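Local coordinates for tumor necrosis factor receptor superfamily member 16 (Rattus norvegicus, PDB 4F42), which probably relays neurotrophin signals into the cell, its intracellular death domain acting through contacts with other signalling proteins, at residues A[6-10]-A[11-15]; A[54-57]-A[58-61]. One frame throughout, in Å; residues are numbered along the deposited sequence.

Contact 1 of 2, residues A[6-10]-A[11-15]; sequences SSLPL and TKREE. With MNB (5-mercapto-2-nitro-benzoic acid), chain C; MNB (5-mercapto-2-nitro-benzoic acid), chain B.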
loop_
_atom_site.group_PDB
_atom_site.type_symbol
_atom_site.label_atom_id
_atom_site.label_comp_id
_atom_site.label_asym_id
_atom_site.label_seq_id
_atom_site.Cartn_x
_atom_site.Cartn_y
_atom_site.Cartn_z
ATOM N N SER A 6 6.532 7.461 -0.671
ATOM C CA SER A 6 5.994 8.771 -1.047
ATOM C C SER A 6 6.805 9.526 -2.100
ATOM O O SER A 6 6.294 10.457 -2.710
ATOM C CB SER A 6 5.812 9.656 0.200
ATOM O OG SER A 6 7.058 10.033 0.775
ATOM N N SER A 7 8.060 9.127 -2.301
ATOM C CA SER A 7 8.968 9.774 -3.255
ATOM C C SER A 7 8.880 9.202 -4.661
ATOM O O SER A 7 9.394 9.801 -5.605
ATOM C CB SER A 7 10.416 9.663 -2.769
ATOM O OG SER A 7 10.588 10.366 -1.551
ATOM N N LEU A 8 8.256 8.036 -4.800
ATOM C CA LEU A 8 8.058 7.429 -6.111
ATOM C C LEU A 8 7.264 8.357 -7.031
ATOM O O LEU A 8 6.424 9.127 -6.567
ATOM C CB LEU A 8 7.359 6.074 -5.984
ATOM C CG LEU A 8 8.102 4.971 -5.220
ATOM C CD1 LEU A 8 7.175 3.781 -4.965
ATOM C CD2 LEU A 8 9.374 4.543 -5.953
ATOM N N PRO A 9 7.549 8.315 -8.339
ATOM C CA PRO A 9 6.755 9.151 -9.236
ATOM C C PRO A 9 5.296 8.713 -9.261
ATOM O O PRO A 9 5.007 7.526 -9.115
ATOM C CB PRO A 9 7.406 8.931 -10.608
ATOM C CG PRO A 9 8.316 7.770 -10.455
ATOM C CD PRO A 9 8.720 7.737 -9.016
ATOM N N LEU A 10 4.383 9.662 -9.439
ATOM C CA LEU A 10 2.960 9.353 -9.523
ATOM C C LEU A 10 2.693 8.132 -10.407
ATOM O O LEU A 10 1.841 7.290 -10.087
ATOM C CB LEU A 10 2.195 10.568 -10.057
ATOM C CG LEU A 10 0.670 10.529 -10.180
ATOM C CD1 LEU A 10 -0.022 10.578 -8.814
ATOM C CD2 LEU A 10 0.233 11.693 -11.045
ATOM N N THR A 11 3.438 8.041 -11.509
ATOM C CA THR A 11 3.252 6.974 -12.498
ATOM C C THR A 11 3.465 5.554 -11.919
ATOM O O THR A 11 2.685 4.637 -12.218
ATOM C CB THR A 11 4.094 7.227 -13.786
ATOM O OG1 THR A 11 3.745 6.255 -14.776
ATOM C CG2 THR A 11 5.615 7.180 -13.512
ATOM N N LYS A 12 4.491 5.402 -11.077
ATOM C CA LYS A 12 4.742 4.158 -10.345
ATOM C C LYS A 12 3.683 3.924 -9.272
ATOM O O LYS A 12 3.160 2.821 -9.139
ATOM C CB LYS A 12 6.140 4.162 -9.714
ATOM C CG LYS A 12 7.299 3.845 -10.682
ATOM C CD LYS A 12 8.668 4.033 -9.981
ATOM C CE LYS A 12 9.887 4.008 -10.933
ATOM N NZ LYS A 12 11.193 3.917 -10.183
ATOM N N ARG A 13 3.357 4.968 -8.517
ATOM C CA ARG A 13 2.360 4.855 -7.455
ATOM C C ARG A 13 0.970 4.461 -7.959
ATOM O O ARG A 13 0.261 3.704 -7.293
ATOM C CB ARG A 13 2.321 6.113 -6.593
ATOM C CG ARG A 13 3.552 6.233 -5.704
ATOM C CD ARG A 13 3.426 7.323 -4.672
ATOM N NE ARG A 13 3.574 8.651 -5.257
ATOM C CZ ARG A 13 2.563 9.462 -5.553
ATOM N NH1 ARG A 13 1.308 9.087 -5.316
ATOM N NH2 ARG A 13 2.813 10.654 -6.088
ATOM N N GLU A 14 0.596 4.937 -9.142
ATOM C CA GLU A 14 -0.671 4.517 -9.742
ATOM C C GLU A 14 -0.681 3.047 -10.227
ATOM O O GLU A 14 -1.743 2.428 -10.292
ATOM C CB GLU A 14 -1.147 5.512 -10.816
ATOM C CG GLU A 14 -1.624 6.857 -10.204
ATOM C CD GLU A 14 -2.294 7.812 -11.205
ATOM O OE1 GLU A 14 -3.245 8.529 -10.805
ATOM O OE2 GLU A 14 -1.865 7.857 -12.386
ATOM N N GLU A 15 0.490 2.484 -10.537
ATOM C CA GLU A 15 0.597 1.044 -10.806
ATOM C C GLU A 15 0.364 0.252 -9.512
ATOM O O GLU A 15 -0.453 -0.668 -9.469
ATOM C CB GLU A 15 1.961 0.681 -11.410
ATOM C CG GLU A 15 2.199 1.149 -12.854
ATOM C CD GLU A 15 3.698 1.175 -13.230
ATOM O OE1 GLU A 15 4.484 0.347 -12.680
ATOM O OE2 GLU A 15 4.088 2.027 -14.075
HETATM C C6 MNB C . 11.013 -1.813 -8.258
HETATM C C1 MNB C . 10.270 -0.638 -8.365
HETATM C C2 MNB C . 8.866 -0.612 -7.832
HETATM C C3 MNB C . 8.358 -1.764 -7.236
HETATM C C4 MNB C . 9.141 -2.905 -7.156
HETATM C C5 MNB C . 10.441 -2.933 -7.655
HETATM S S5 MNB C . 11.324 -4.371 -7.507
HETATM C C10 MNB C . 10.902 0.551 -9.027
HETATM O O12 MNB C . 10.810 0.633 -10.266
HETATM O O11 MNB C . 11.499 1.419 -8.351
HETATM N N7 MNB C . 8.040 0.528 -7.885
HETATM O O9 MNB C . 6.846 0.436 -7.652
HETATM O O8 MNB C . 8.496 1.631 -8.138
HETATM C C6 MNB B . -8.900 4.464 -8.171
HETATM C C1 MNB B . -7.884 3.753 -8.802
HETATM C C2 MNB B . -6.525 4.376 -8.960
HETATM C C3 MNB B . -6.344 5.666 -8.455
HETATM C C4 MNB B . -7.399 6.331 -7.832
HETATM C C5 MNB B . -8.658 5.743 -7.688
HETATM S S5 MNB B . -9.919 6.606 -6.937
HETATM C C10 MNB B . -8.226 2.380 -9.291
HETATM O O12 MNB B . -8.175 2.139 -10.514
HETATM O O11 MNB B . -8.573 1.516 -8.455
HETATM N N7 MNB B . -5.432 3.725 -9.595
HETATM O O9 MNB B . -4.469 4.360 -10.031
HETATM O O8 MNB B . -5.426 2.513 -9.726
#
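Thr11, in the first turn of helix 10-19, sets CG2 3.8 Å from CB of Pro9, the residue just before the helix. Lys12 next runs past the proline ring, its CD 3.8 Å from Pro9 CG, and crosses Leu8 at about a right angle. The extended Lys12 chain carries NZ to the carboxylate of the chain C 5-mercapto-2-nitro-benzoic acid, 3.1 Å from O11 and weakly bonded to O12; Leu8 CD2 borders the nitro oxygen O8 of the same ligand. Pro9 is the N-cap residue of this death-domain helix, and its carbonyl O receives Arg13 N at 3.1 Å in a nearly straight bond (171°). The Arg13 side chain turns back over the entry to the helix: bent at chi3 (-75°), it delivers NE to Leu8 O at 3.2 Å, from above that carbonyl plane, while Leu10 CA lies over one guanidinium face, toward its rim. With an alanine in place of Arg13, Leu8 O would probably lose its side-chain donor and Leu10 CA the flat group packed against it. Glu14 N closes the next turn on Leu10 O at 2.8 Å; its side chain slants past Leu10, Glu14 CD 4.1 Å from Leu10 CG, and OE1 forms a salt bridge with Arg50.

Contact 2 of 2, residues A[54-57]-A[58-61]; sequences ASWG and AQDS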
loop_
_atom_site.group_PDB
_atom_site.type_symbol
_atom_site.label_atom_id
_atom_site.label_comp_id
_atom_site.label_asym_id
_atom_site.label_seq_id
_atom_site.Cartn_x
_atom_site.Cartn_y
_atom_site.Cartn_z
ATOM N N ALA A 54 -0.904 7.315 1.500
ATOM C CA ALA A 54 -0.494 8.688 1.812
ATOM C C ALA A 54 -0.355 8.875 3.316
ATOM O O ALA A 54 0.562 9.555 3.781
ATOM C CB ALA A 54 -1.499 9.680 1.261
ATOM N N SER A 55 -1.281 8.280 4.063
ATOM C CA SER A 55 -1.241 8.282 5.519
ATOM C C SER A 55 -0.045 7.458 6.006
ATOM O O SER A 55 0.825 7.985 6.705
ATOM C CB SER A 55 -2.559 7.741 6.087
ATOM O OG SER A 55 -2.417 7.323 7.435
ATOM N N TRP A 56 -0.006 6.177 5.625
ATOM C CA TRP A 56 1.118 5.281 5.939
ATOM C C TRP A 56 2.463 5.905 5.544
ATOM O O TRP A 56 3.395 5.956 6.349
ATOM C CB TRP A 56 0.931 3.920 5.242
ATOM C CG TRP A 56 2.097 2.985 5.405
ATOM C CD1 TRP A 56 2.443 2.291 6.539
ATOM C CD2 TRP A 56 3.074 2.646 4.414
ATOM N NE1 TRP A 56 3.570 1.546 6.310
ATOM C CE2 TRP A 56 3.982 1.745 5.016
ATOM C CE3 TRP A 56 3.271 3.011 3.078
ATOM C CZ2 TRP A 56 5.073 1.204 4.318
ATOM C CZ3 TRP A 56 4.354 2.480 2.387
ATOM C CH2 TRP A 56 5.239 1.583 3.004
ATOM N N GLY A 57 2.527 6.399 4.308
ATOM C CA GLY A 57 3.730 6.986 3.722
ATOM C C GLY A 57 4.298 8.184 4.455
ATOM O O GLY A 57 5.432 8.602 4.183
ATOM N N ALA A 58 3.515 8.730 5.385
ATOM C CA ALA A 58 3.950 9.870 6.199
ATOM C C ALA A 58 5.130 9.531 7.119
ATOM O O ALA A 58 5.988 10.390 7.362
ATOM C CB ALA A 58 2.786 10.440 7.007
ATOM N N GLN A 59 5.172 8.292 7.622
ATOM C CA GLN A 59 6.257 7.843 8.509
ATOM C C GLN A 59 7.581 7.737 7.759
ATOM O O GLN A 59 7.604 7.676 6.525
ATOM C CB GLN A 59 5.936 6.487 9.132
ATOM C CG GLN A 59 4.498 6.306 9.589
ATOM C CD GLN A 59 4.032 4.863 9.454
ATOM O OE1 GLN A 59 4.557 4.099 8.633
ATOM N NE2 GLN A 59 3.040 4.482 10.257
ATOM N N ASP A 60 8.684 7.693 8.507
ATOM C CA ASP A 60 10.005 7.612 7.886
ATOM C C ASP A 60 10.409 6.185 7.519
ATOM O O ASP A 60 11.331 5.974 6.727
ATOM C CB ASP A 60 11.069 8.256 8.774
ATOM C CG ASP A 60 12.113 9.023 7.966
ATOM O OD1 ASP A 60 11.823 9.380 6.790
ATOM O OD2 ASP A 60 13.219 9.273 8.512
ATOM N N SER A 61 9.714 5.212 8.099
ATOM C CA SER A 61 9.962 3.808 7.811
ATOM C C SER A 61 9.030 3.260 6.716
ATOM O O SER A 61 8.961 2.048 6.496
ATOM C CB SER A 61 9.792 2.995 9.093
ATOM O OG SER A 61 8.532 3.286 9.670
#
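Near the C-terminal part of helix 48-56 the chain makes a type I beta turn from Trp56 to Gln59, in which Gln59 N donates to Trp56 O at 3.2 Å with an N-H...O angle of 159°. One residue earlier, Ala58 N bonds to Ser55 O at 3.1 Å, so two successive bonds span i to i+3. Ala58 CB lies beside the same Ser55 O, at 3.2 Å.

Trp56 and Gln59 make the side-chain part of the contact. The indole leaves the turn with CG anti to the backbone N (chi1 175°), and Gln59, bent at chi2, folds its amide back toward the residue that opens the turn. Gln59 OE1 reaches the pyrrole part of the indole, 3.5 Å from Trp56 CD1, in an oblique approach; the ring and amide planes stand 68° apart. The amide also lies close to the carbonyl of Trp56, with Gln59 CD 3.4 Å from Trp56 O. Since OE1 and Trp56 O are both acceptors, their proximity brings no hydrogen bond and is probably mildly unfavourable, so that the contact rests on the packing of the amide against the indole and on the carbon atoms of the glutamine chain.

Away from Gln59, the buried indole also touches Tyr5, Tyr34 and Ala62. Ser55 OG, on the preceding residue, is hydrogen-bonded to Tyr34 OH, which ties this part of the helix to a loop. The type I turn, with the tryptophan at its first position and the glutamine at its last, starts the connection between helices 48-56 and 64-73 of the all-helical death domain.

How the contacts relate
The two local contacts illustrate how a small helical domain leads its chain into and away from its helices: contact 1 starts helix 10-19 and contact 2 follows helix 48-56 into its next loop. They follow one another in series along the chain, yet the fold brings their centres to about 14 Å, and they touch where Ser6 OG packs 4.0 Å from Gly57 O. Tyr5, just before segment 6-10, packs on Trp56 of contact 2. They differ in their relation to the ligands. Contact 1 contributes Leu8 and Lys12 to one 5-mercapto-2-nitro-benzoic acid pocket and Glu14 to the other, whereas the Trp56 side chain stays about 11 Å from a bound ligand.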